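Local coordinates for protein transcriptional regulator, LYSR family (Neisseria meningitidis, PDB 4AB5) that probably controls methionine-biosynthesis genes as a MetR-like DNA-binding transcription factor, represented here by its regulatory domain alone, at residues B[206-209]-B[210-214]; B[28-31]-B[32-36]; B[189-192]-B[193-196]. All coordinates share one frame; numbering follows the deposited sequence.

In the fold
All three contacts are short-range and gather around helix 196-212. Contact 3 is the partly buried loop that leads into that helix, contact 1 is its exposed C-terminal end, and contact 2 is the C-terminal end of neighbouring helix 20-33, also at the surface. Contact 2 touches both of the others: Glu29 forms a salt bridge with Arg208 of contact 1, and Trp34 packs on Ser196 of contact 3. Contacts 1 and 3 do not meet, their nearest atoms being about 9 Å apart. The chemistry follows the location: backbone bonds closing a helix in contact 1, aromatic stacking in contact 2, and turns with charged side chains in contact 3.

Contact 1 (B[206-209]-B[210-214])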
ATOM      1  N   ARG B 206      -4.835  17.142  11.780  1.00 38.86           N
ATOM      2  CA  ARG B 206      -6.080  17.885  11.563  1.00 39.52           C
ATOM      3  C   ARG B 206      -5.963  18.971  10.496  1.00 45.36           C
ATOM      4  O   ARG B 206      -6.792  18.998   9.586  1.00 46.67           O
ATOM      5  CB  ARG B 206      -6.647  18.448  12.876  1.00 39.47           C
ATOM      6  CG  ARG B 206      -7.290  17.397  13.770  1.00 42.25           C
ATOM      7  CD  ARG B 206      -8.049  18.020  14.939  1.00 42.64           C
ATOM      8  NE  ARG B 206      -7.170  18.760  15.843  1.00 43.82           N
ATOM      9  CZ  ARG B 206      -6.578  18.247  16.917  1.00 57.71           C
ATOM     10  NH1 ARG B 206      -6.797  16.984  17.267  1.00 36.69           N
ATOM     11  NH2 ARG B 206      -5.769  18.999  17.657  1.00 49.71           N
ATOM     12  N   GLU B 207      -4.935  19.842  10.578  1.00 42.09           N
ATOM     13  CA  GLU B 207      -4.711  20.911   9.591  1.00 42.08           C
ATOM     14  C   GLU B 207      -4.505  20.334   8.209  1.00 42.25           C
ATOM     15  O   GLU B 207      -5.055  20.867   7.251  1.00 41.50           O
ATOM     16  CB  GLU B 207      -3.509  21.800   9.959  1.00 44.05           C
ATOM     17  CG  GLU B 207      -3.753  22.736  11.133  1.00 60.43           C
ATOM     18  CD  GLU B 207      -2.546  23.502  11.651  1.00 90.27           C
ATOM     19  OE1 GLU B 207      -1.397  23.022  11.493  1.00 84.12           O
ATOM     20  OE2 GLU B 207      -2.763  24.574  12.262  1.00 87.80           O
ATOM     21  N   ARG B 208      -3.723  19.238   8.114  1.00 37.83           N
ATOM     22  CA  ARG B 208      -3.415  18.558   6.856  1.00 36.63           C
ATOM     23  C   ARG B 208      -4.630  17.882   6.258  1.00 39.63           C
ATOM     24  O   ARG B 208      -4.865  18.019   5.060  1.00 38.46           O
ATOM     25  CB  ARG B 208      -2.263  17.553   7.012  1.00 35.79           C
ATOM     26  CG  ARG B 208      -0.888  18.182   7.022  1.00 42.40           C
ATOM     27  CD  ARG B 208       0.194  17.141   6.783  1.00 48.86           C
ATOM     28  NE  ARG B 208       1.327  17.721   6.062  1.00 53.56           N
ATOM     29  CZ  ARG B 208       1.474  17.696   4.740  1.00 63.48           C
ATOM     30  NH1 ARG B 208       0.567  17.104   3.977  1.00 35.10           N
ATOM     31  NH2 ARG B 208       2.532  18.259   4.174  1.00 68.66           N
ATOM     32  N   GLY B 209      -5.375  17.158   7.088  1.00 36.86           N
ATOM     33  CA  GLY B 209      -6.569  16.439   6.664  1.00 36.53           C
ATOM     34  C   GLY B 209      -7.643  17.372   6.148  1.00 40.27           C
ATOM     35  O   GLY B 209      -8.125  17.201   5.025  1.00 40.48           O
ATOM     36  N   PHE B 210      -7.990  18.393   6.945  1.00 35.51           N
ATOM     37  CA  PHE B 210      -9.024  19.363   6.583  1.00 36.25           C
ATOM     38  C   PHE B 210      -8.737  20.193   5.339  1.00 41.67           C
ATOM     39  O   PHE B 210      -9.670  20.722   4.724  1.00 42.23           O
ATOM     40  CB  PHE B 210      -9.412  20.226   7.790  1.00 39.19           C
ATOM     41  CG  PHE B 210     -10.308  19.497   8.767  1.00 41.39           C
ATOM     42  CD1 PHE B 210     -11.625  19.179   8.429  1.00 45.09           C
ATOM     43  CD2 PHE B 210      -9.845  19.137  10.026  1.00 43.33           C
ATOM     44  CE1 PHE B 210     -12.454  18.514   9.330  1.00 46.78           C
ATOM     45  CE2 PHE B 210     -10.675  18.466  10.924  1.00 47.45           C
ATOM     46  CZ  PHE B 210     -11.974  18.157  10.569  1.00 46.26           C
ATOM     47  N   ALA B 211      -7.452  20.283   4.956  1.00 38.41           N
ATOM     48  CA  ALA B 211      -7.000  21.034   3.792  1.00 38.55           C
ATOM     49  C   ALA B 211      -6.800  20.148   2.562  1.00 43.59           C
ATOM     50  O   ALA B 211      -6.845  20.655   1.440  1.00 44.82           O
ATOM     51  CB  ALA B 211      -5.711  21.764   4.123  1.00 39.11           C
ATOM     52  N   ASP B 212      -6.596  18.835   2.765  1.00 39.33           N
ATOM     53  CA  ASP B 212      -6.310  17.896   1.677  1.00 38.09           C
ATOM     54  C   ASP B 212      -7.386  16.884   1.368  1.00 39.92           C
ATOM     55  O   ASP B 212      -7.448  16.405   0.230  1.00 39.37           O
ATOM     56  CB  ASP B 212      -4.961  17.195   1.906  1.00 39.16           C
ATOM     57  CG  ASP B 212      -3.796  18.155   1.946  1.00 49.00           C
ATOM     58  OD1 ASP B 212      -3.832  19.164   1.206  1.00 51.06           O
ATOM     59  OD2 ASP B 212      -2.855  17.908   2.724  1.00 52.71           O
ATOM     60  N   LEU B 213      -8.222  16.538   2.356  1.00 34.45           N
ATOM     61  CA  LEU B 213      -9.266  15.525   2.172  1.00 33.08           C
ATOM     62  C   LEU B 213     -10.682  16.102   2.103  1.00 38.90           C
ATOM     63  O   LEU B 213     -11.128  16.722   3.071  1.00 39.24           O
ATOM     64  CB  LEU B 213      -9.186  14.451   3.271  1.00 32.08           C
ATOM     65  CG  LEU B 213      -7.808  13.899   3.640  1.00 34.52           C
ATOM     66  CD1 LEU B 213      -7.914  12.947   4.808  1.00 33.44           C
ATOM     67  CD2 LEU B 213      -7.111  13.252   2.437  1.00 33.53           C
ATOM     68  N   PRO B 214     -11.425  15.896   0.989  1.00 37.00           N
ATOM     69  CA  PRO B 214     -12.793  16.426   0.931  1.00 38.13           C
ATOM     70  C   PRO B 214     -13.762  15.574   1.741  1.00 42.58           C
ATOM     71  O   PRO B 214     -13.539  14.373   1.897  1.00 41.73           O
ATOM     72  CB  PRO B 214     -13.120  16.389  -0.567  1.00 39.83           C
ATOM     73  CG  PRO B 214     -12.335  15.248  -1.093  1.00 42.61           C
ATOM     74  CD  PRO B 214     -11.068  15.192  -0.264  1.00 37.73           C
TER
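Arg206 O takes the backbone N-H of Phe210 at 3.0 Å, a nearly straight bond (170° at the hydrogen). Phe210 CG stands beside its own backbone N (chi1 -77°), which swings the ring back along the helix until CD2 lies 3.1 Å from Arg206 O, with that oxygen at the ring edge. The guanidinium of Arg206 leads away to Pro76 O. One step on, Glu207 O meets Ala211 both at CB and through a weak bond from its N. Arg208 O is likewise approached by weak donors, the amides of Ala211 and Asp212. The Arg208 side chain slants across that of Asp212, guanidinium and carboxylate planes 51° apart, in a long salt bridge with Arg208 NH1 3.7 Å from Asp212 OD2; the closer ionic partner is Glu29 of helix 20-33, at NE. Gly209 O closes the series with two donors: Leu213 N at 2.8 Å lies in the carbonyl plane, whereas Asp212 N, 3.2 Å away, sits above it. Leu213, the first residue to leave helical angles, folds CG back to 3.6 Å from Gly209 O. This is the C-terminal end of an alpha-helix, where bonds to the fourth residue back mix with bonds to the third.

Contact 2 (B[28-31]-B[32-36])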
ATOM      1  N   GLY B  28       6.076  13.459   7.913  1.00 38.13           N
ATOM      2  CA  GLY B  28       7.017  14.196   7.074  1.00 36.95           C
ATOM      3  C   GLY B  28       7.086  15.683   7.358  1.00 40.41           C
ATOM      4  O   GLY B  28       8.104  16.316   7.068  1.00 39.79           O
ATOM      5  N   GLU B  29       5.987  16.253   7.902  1.00 37.94           N
ATOM      6  CA  GLU B  29       5.858  17.668   8.284  1.00 38.64           C
ATOM      7  C   GLU B  29       6.350  17.854   9.724  1.00 42.25           C
ATOM      8  O   GLU B  29       7.063  18.814  10.011  1.00 44.02           O
ATOM      9  CB  GLU B  29       4.394  18.139   8.115  1.00 40.64           C
ATOM     10  CG  GLU B  29       4.193  19.642   8.246  1.00 53.92           C
ATOM     11  CD  GLU B  29       2.789  20.126   7.935  1.00 77.13           C
ATOM     12  OE1 GLU B  29       2.500  20.393   6.746  1.00 77.55           O
ATOM     13  OE2 GLU B  29       1.970  20.231   8.875  1.00 68.76           O
ATOM     14  N   PHE B  30       5.974  16.925  10.614  1.00 37.89           N
ATOM     15  CA  PHE B  30       6.363  16.899  12.027  1.00 38.07           C
ATOM     16  C   PHE B  30       7.895  16.778  12.199  1.00 40.64           C
ATOM     17  O   PHE B  30       8.472  17.500  13.009  1.00 39.48           O
ATOM     18  CB  PHE B  30       5.644  15.735  12.742  1.00 39.47           C
ATOM     19  CG  PHE B  30       6.027  15.506  14.186  1.00 41.70           C
ATOM     20  CD1 PHE B  30       7.077  14.654  14.519  1.00 44.14           C
ATOM     21  CD2 PHE B  30       5.307  16.100  15.213  1.00 45.34           C
ATOM     22  CE1 PHE B  30       7.440  14.448  15.851  1.00 47.85           C
ATOM     23  CE2 PHE B  30       5.652  15.872  16.546  1.00 47.56           C
ATOM     24  CZ  PHE B  30       6.728  15.064  16.856  1.00 46.92           C
ATOM     25  N   ARG B  31       8.531  15.834  11.471  1.00 37.23           N
ATOM     26  CA  ARG B  31       9.964  15.550  11.564  1.00 37.52           C
ATOM     27  C   ARG B  31      10.892  16.773  11.588  1.00 44.40           C
ATOM     28  O   ARG B  31      11.559  16.924  12.609  1.00 44.95           O
ATOM     29  CB  ARG B  31      10.390  14.490  10.553  1.00 36.62           C
ATOM     30  CG  ARG B  31      11.821  13.967  10.708  1.00 43.20           C
ATOM     31  CD  ARG B  31      11.986  12.627  10.002  1.00 50.72           C
ATOM     32  NE  ARG B  31      11.343  12.652   8.690  1.00 58.69           N
ATOM     33  CZ  ARG B  31      10.366  11.844   8.303  1.00 60.01           C
ATOM     34  NH1 ARG B  31       9.956  10.859   9.092  1.00 36.55           N
ATOM     35  NH2 ARG B  31       9.829  11.977   7.102  1.00 53.50           N
ATOM     36  N   PRO B  32      10.928  17.686  10.566  1.00 41.40           N
ATOM     37  CA  PRO B  32      11.819  18.855  10.673  1.00 42.28           C
ATOM     38  C   PRO B  32      11.489  19.809  11.825  1.00 48.06           C
ATOM     39  O   PRO B  32      12.385  20.520  12.295  1.00 48.67           O
ATOM     40  CB  PRO B  32      11.656  19.546   9.318  1.00 43.82           C
ATOM     41  CG  PRO B  32      10.340  19.080   8.802  1.00 46.86           C
ATOM     42  CD  PRO B  32      10.219  17.682   9.264  1.00 41.74           C
HETATM   43  N   MSE B  33      10.207  19.846  12.252  1.00 44.92           N
HETATM   44  CA  MSE B  33       9.690  20.687  13.336  1.00 46.63           C
HETATM   45  C   MSE B  33      10.165  20.209  14.720  1.00 48.21           C
HETATM   46  O   MSE B  33      10.354  21.020  15.636  1.00 48.16           O
HETATM   47  CB  MSE B  33       8.161  20.669  13.293  1.00 50.46           C
HETATM   48  CG  MSE B  33       7.547  21.987  12.989  1.00 60.72           C
HETATM   49 SE   MSE B  33       5.925  21.712  12.034  1.00 71.73          SE
HETATM   50  CE  MSE B  33       6.024  23.337  10.946  1.00 69.45           C
ATOM     51  N   TRP B  34      10.320  18.882  14.867  1.00 43.36           N
ATOM     52  CA  TRP B  34      10.741  18.189  16.085  1.00 43.38           C
ATOM     53  C   TRP B  34      11.862  17.207  15.725  1.00 46.53           C
ATOM     54  O   TRP B  34      11.639  16.003  15.783  1.00 44.40           O
ATOM     55  CB  TRP B  34       9.535  17.435  16.684  1.00 42.28           C
ATOM     56  CG  TRP B  34       8.384  18.331  17.034  1.00 44.43           C
ATOM     57  CD1 TRP B  34       7.365  18.719  16.214  1.00 47.30           C
ATOM     58  CD2 TRP B  34       8.189  19.023  18.272  1.00 45.51           C
ATOM     59  NE1 TRP B  34       6.517  19.569  16.883  1.00 48.04           N
ATOM     60  CE2 TRP B  34       7.006  19.785  18.147  1.00 50.25           C
ATOM     61  CE3 TRP B  34       8.896  19.065  19.484  1.00 47.90           C
ATOM     62  CZ2 TRP B  34       6.490  20.549  19.202  1.00 50.95           C
ATOM     63  CZ3 TRP B  34       8.389  19.827  20.527  1.00 50.95           C
ATOM     64  CH2 TRP B  34       7.201  20.558  20.380  1.00 52.12           C
ATOM     65  N   PRO B  35      13.065  17.670  15.298  1.00 46.18           N
ATOM     66  CA  PRO B  35      14.109  16.714  14.873  1.00 46.71           C
ATOM     67  C   PRO B  35      14.722  15.827  15.960  1.00 53.73           C
ATOM     68  O   PRO B  35      15.435  14.882  15.626  1.00 53.84           O
ATOM     69  CB  PRO B  35      15.165  17.618  14.230  1.00 48.23           C
ATOM     70  CG  PRO B  35      15.007  18.908  14.902  1.00 52.12           C
ATOM     71  CD  PRO B  35      13.536  19.061  15.135  1.00 47.53           C
ATOM     72  N   GLN B  36      14.465  16.133  17.246  1.00 51.31           N
ATOM     73  CA  GLN B  36      15.001  15.376  18.375  1.00 50.95           C
ATOM     74  C   GLN B  36      14.067  14.256  18.829  1.00 54.20           C
ATOM     75  O   GLN B  36      14.486  13.389  19.604  1.00 55.27           O
ATOM     76  CB  GLN B  36      15.364  16.314  19.541  1.00 52.89           C
ATOM     77  CG  GLN B  36      16.471  17.317  19.234  1.00 53.51           C
ATOM     78  CD  GLN B  36      17.798  16.634  19.054  1.00 74.72           C
ATOM     79  OE1 GLN B  36      18.371  16.073  19.992  1.00 70.58           O
ATOM     80  NE2 GLN B  36      18.309  16.652  17.835  1.00 71.74           N
TER
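Trp34 N donates to Phe30 O at 3.0 Å, almost in line with the C=O bond though bent at the hydrogen (140°), and shares its proton weakly with Arg31 O, 3.2 Å away. Pro32 has no N-H to offer the preceding turn, and it is its CD that faces Gly28 O, at 3.3 Å; the helix kinks here. Next comes the aromatic pair. With Phe30 CG anti to the backbone N (chi1 175°) and Trp34 CG turned back beside its own, the phenyl ring and the five-membered ring of the indole lie in an offset stack, centroids 4.3 Å apart and planes 18° from parallel. Trp34 CD1 hangs over one face of the phenyl toward its rim, 3.3 Å from Phe30 CE2, while Trp34 CB adds a CH-pi contact 4.0 Å from the Phe30 ring centroid. Met33, a selenomethionine, reaches back with SE to 3.7 Å from Glu29 O. The whole forms the end of helix 20-33 in the beta-alpha-beta unit of strands 8-13 and 37-42. Phe30 is buried between that second strand, at Val37 and Leu39, and helix 196-212, where Phe201 meets it edge-to-face. The Arg31 guanidinium bonds to Gln145 of the second subunit, and Glu29 packs on Ile204 of helix 196-212.

Contact 3 (B[189-192]-B[193-196]); sequences RTED and TDKS
Thr190 and Thr193 meet in a chain of tight turns, a local contact in the loop that carries the chain from the end of strand 171-189 into helix 196-212. Thr190 O accepts twice from Thr193: from the hydroxyl OG1 at 2.7 Å, tilted a little out of the carbonyl plane, and more weakly from the backbone N at 3.3 Å. A chi1 of 52° turns OG1 over the main chain, within bonding distance of Thr190 O. Glu191 and Asp192, at the two corners, have the backbone angles of a type I turn. A second turn follows directly: Lys195 N donates to Asp192 O at 3.0 Å, approaching from above the carbonyl plane instead of along a lone pair. Lys195 occupies the N-cap position, so this bond places the residue from which the helix starts.

The side chains add charge. Asp192 is buried, and its OD2 lies 2.8 Å from Arg189 NH1, a salt bridge whose hydrogen-bond geometry is weak. The aliphatic part of Lys195 runs across the other branch of the carboxylate, with Lys195 CE 3.6 Å from Asp192 OD1. Lys195 NZ stays 4.5 Å from Asp192 OD1, beyond a salt bridge but near enough for attraction. Glu191 OE2 and Asp194 OD2 come within 4.2 Å of each other. Thr190 OG1 bonds to Ser73, tying the loop to strand 72-86.

Arg189 would favour the charged form of Asp192 at OD2, whereas Glu191 OE1, close to Asp192 OD1 with no bond between them, would be expected to oppose it, so the balance stays open. The Glu191 and Asp194 acids would be expected to repel each other mildly. Shape in this loop therefore comes mainly from backbone carbonyls, with one ion pair fastening the turn to the end of the strand.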
ATOM      1  N   ARG B 189      -1.526   8.277  26.490  1.00 47.67           N
ATOM      2  CA  ARG B 189      -1.648   7.980  27.916  1.00 48.63           C
ATOM      3  C   ARG B 189      -2.059   9.289  28.576  1.00 54.66           C
ATOM      4  O   ARG B 189      -1.717  10.355  28.070  1.00 54.89           O
ATOM      5  CB  ARG B 189      -0.299   7.552  28.501  1.00 47.32           C
ATOM      6  CG  ARG B 189       0.209   6.198  28.060  1.00 49.05           C
ATOM      7  CD  ARG B 189       1.620   6.038  28.586  1.00 54.66           C
ATOM      8  NE  ARG B 189       2.424   5.129  27.771  1.00 63.80           N
ATOM      9  CZ  ARG B 189       3.160   5.500  26.729  1.00 74.06           C
ATOM     10  NH1 ARG B 189       3.195   6.772  26.348  1.00 54.04           N
ATOM     11  NH2 ARG B 189       3.868   4.604  26.059  1.00 63.05           N
ATOM     12  N   THR B 190      -2.795   9.224  29.672  1.00 53.57           N
ATOM     13  CA  THR B 190      -3.211  10.427  30.397  1.00 54.98           C
ATOM     14  C   THR B 190      -2.007  11.182  30.990  1.00 60.87           C
ATOM     15  O   THR B 190      -2.043  12.412  31.033  1.00 61.35           O
ATOM     16  CB  THR B 190      -4.348  10.100  31.387  1.00 58.24           C
ATOM     17  OG1 THR B 190      -5.356   9.387  30.672  1.00 59.15           O
ATOM     18  CG2 THR B 190      -4.973  11.347  32.004  1.00 53.22           C
ATOM     19  N   GLU B 191      -0.926  10.460  31.380  1.00 58.13           N
ATOM     20  CA  GLU B 191       0.304  11.066  31.910  1.00 58.64           C
ATOM     21  C   GLU B 191       0.981  11.933  30.842  1.00 61.14           C
ATOM     22  O   GLU B 191       1.571  12.953  31.171  1.00 62.61           O
ATOM     23  CB  GLU B 191       1.288   9.984  32.411  1.00 60.55           C
ATOM     24  CG  GLU B 191       2.432  10.512  33.287  1.00 77.95           C
ATOM     25  CD  GLU B 191       3.654  11.102  32.588  1.00105.13           C
ATOM     26  OE1 GLU B 191       4.258  10.397  31.747  1.00115.59           O
ATOM     27  OE2 GLU B 191       4.015  12.266  32.887  1.00 88.48           O
ATOM     28  N   ASP B 192       0.880  11.534  29.579  1.00 55.71           N
ATOM     29  CA  ASP B 192       1.519  12.202  28.451  1.00 53.90           C
ATOM     30  C   ASP B 192       0.752  13.394  27.856  1.00 58.64           C
ATOM     31  O   ASP B 192       1.253  14.022  26.914  1.00 58.09           O
ATOM     32  CB  ASP B 192       1.881  11.167  27.378  1.00 53.87           C
ATOM     33  CG  ASP B 192       3.032  10.244  27.733  1.00 62.08           C
ATOM     34  OD1 ASP B 192       3.515  10.309  28.872  1.00 64.09           O
ATOM     35  OD2 ASP B 192       3.448   9.464  26.870  1.00 70.36           O
ATOM     36  N   THR B 193      -0.436  13.734  28.414  1.00 55.59           N
ATOM     37  CA  THR B 193      -1.275  14.865  27.961  1.00 55.09           C
ATOM     38  C   THR B 193      -0.535  16.228  27.971  1.00 58.23           C
ATOM     39  O   THR B 193      -0.956  17.166  27.285  1.00 56.90           O
ATOM     40  CB  THR B 193      -2.570  14.960  28.779  1.00 62.01           C
ATOM     41  OG1 THR B 193      -2.265  14.964  30.177  1.00 63.96           O
ATOM     42  CG2 THR B 193      -3.595  13.896  28.422  1.00 58.57           C
ATOM     43  N   ASP B 194       0.557  16.316  28.754  1.00 55.46           N
ATOM     44  CA  ASP B 194       1.398  17.507  28.920  1.00 56.61           C
ATOM     45  C   ASP B 194       2.446  17.702  27.809  1.00 60.02           C
ATOM     46  O   ASP B 194       2.893  18.830  27.619  1.00 60.62           O
ATOM     47  CB  ASP B 194       2.072  17.515  30.314  1.00 59.96           C
ATOM     48  CG  ASP B 194       2.867  16.271  30.711  1.00 73.66           C
ATOM     49  OD1 ASP B 194       2.787  15.252  29.991  1.00 73.55           O
ATOM     50  OD2 ASP B 194       3.528  16.304  31.767  1.00 83.54           O
ATOM     51  N   LYS B 195       2.826  16.612  27.087  1.00 54.79           N
ATOM     52  CA  LYS B 195       3.831  16.584  26.022  1.00 53.45           C
ATOM     53  C   LYS B 195       3.356  17.342  24.779  1.00 58.96           C
ATOM     54  O   LYS B 195       2.420  16.905  24.104  1.00 60.13           O
ATOM     55  CB  LYS B 195       4.239  15.136  25.666  1.00 54.68           C
ATOM     56  CG  LYS B 195       4.511  14.231  26.870  1.00 65.91           C
ATOM     57  CD  LYS B 195       5.918  13.666  26.886  1.00 74.68           C
ATOM     58  CE  LYS B 195       6.087  12.677  28.011  1.00 82.71           C
ATOM     59  NZ  LYS B 195       7.492  12.213  28.136  1.00 90.86           N
ATOM     60  N   SER B 196       4.008  18.481  24.493  1.00 54.85           N
ATOM     61  CA  SER B 196       3.712  19.402  23.393  1.00 53.91           C
ATOM     62  C   SER B 196       3.706  18.775  22.012  1.00 54.24           C
ATOM     63  O   SER B 196       2.765  19.023  21.255  1.00 54.15           O
ATOM     64  CB  SER B 196       4.665  20.594  23.428  1.00 58.88           C
ATOM     65  OG  SER B 196       6.029  20.197  23.464  1.00 67.89           O
TER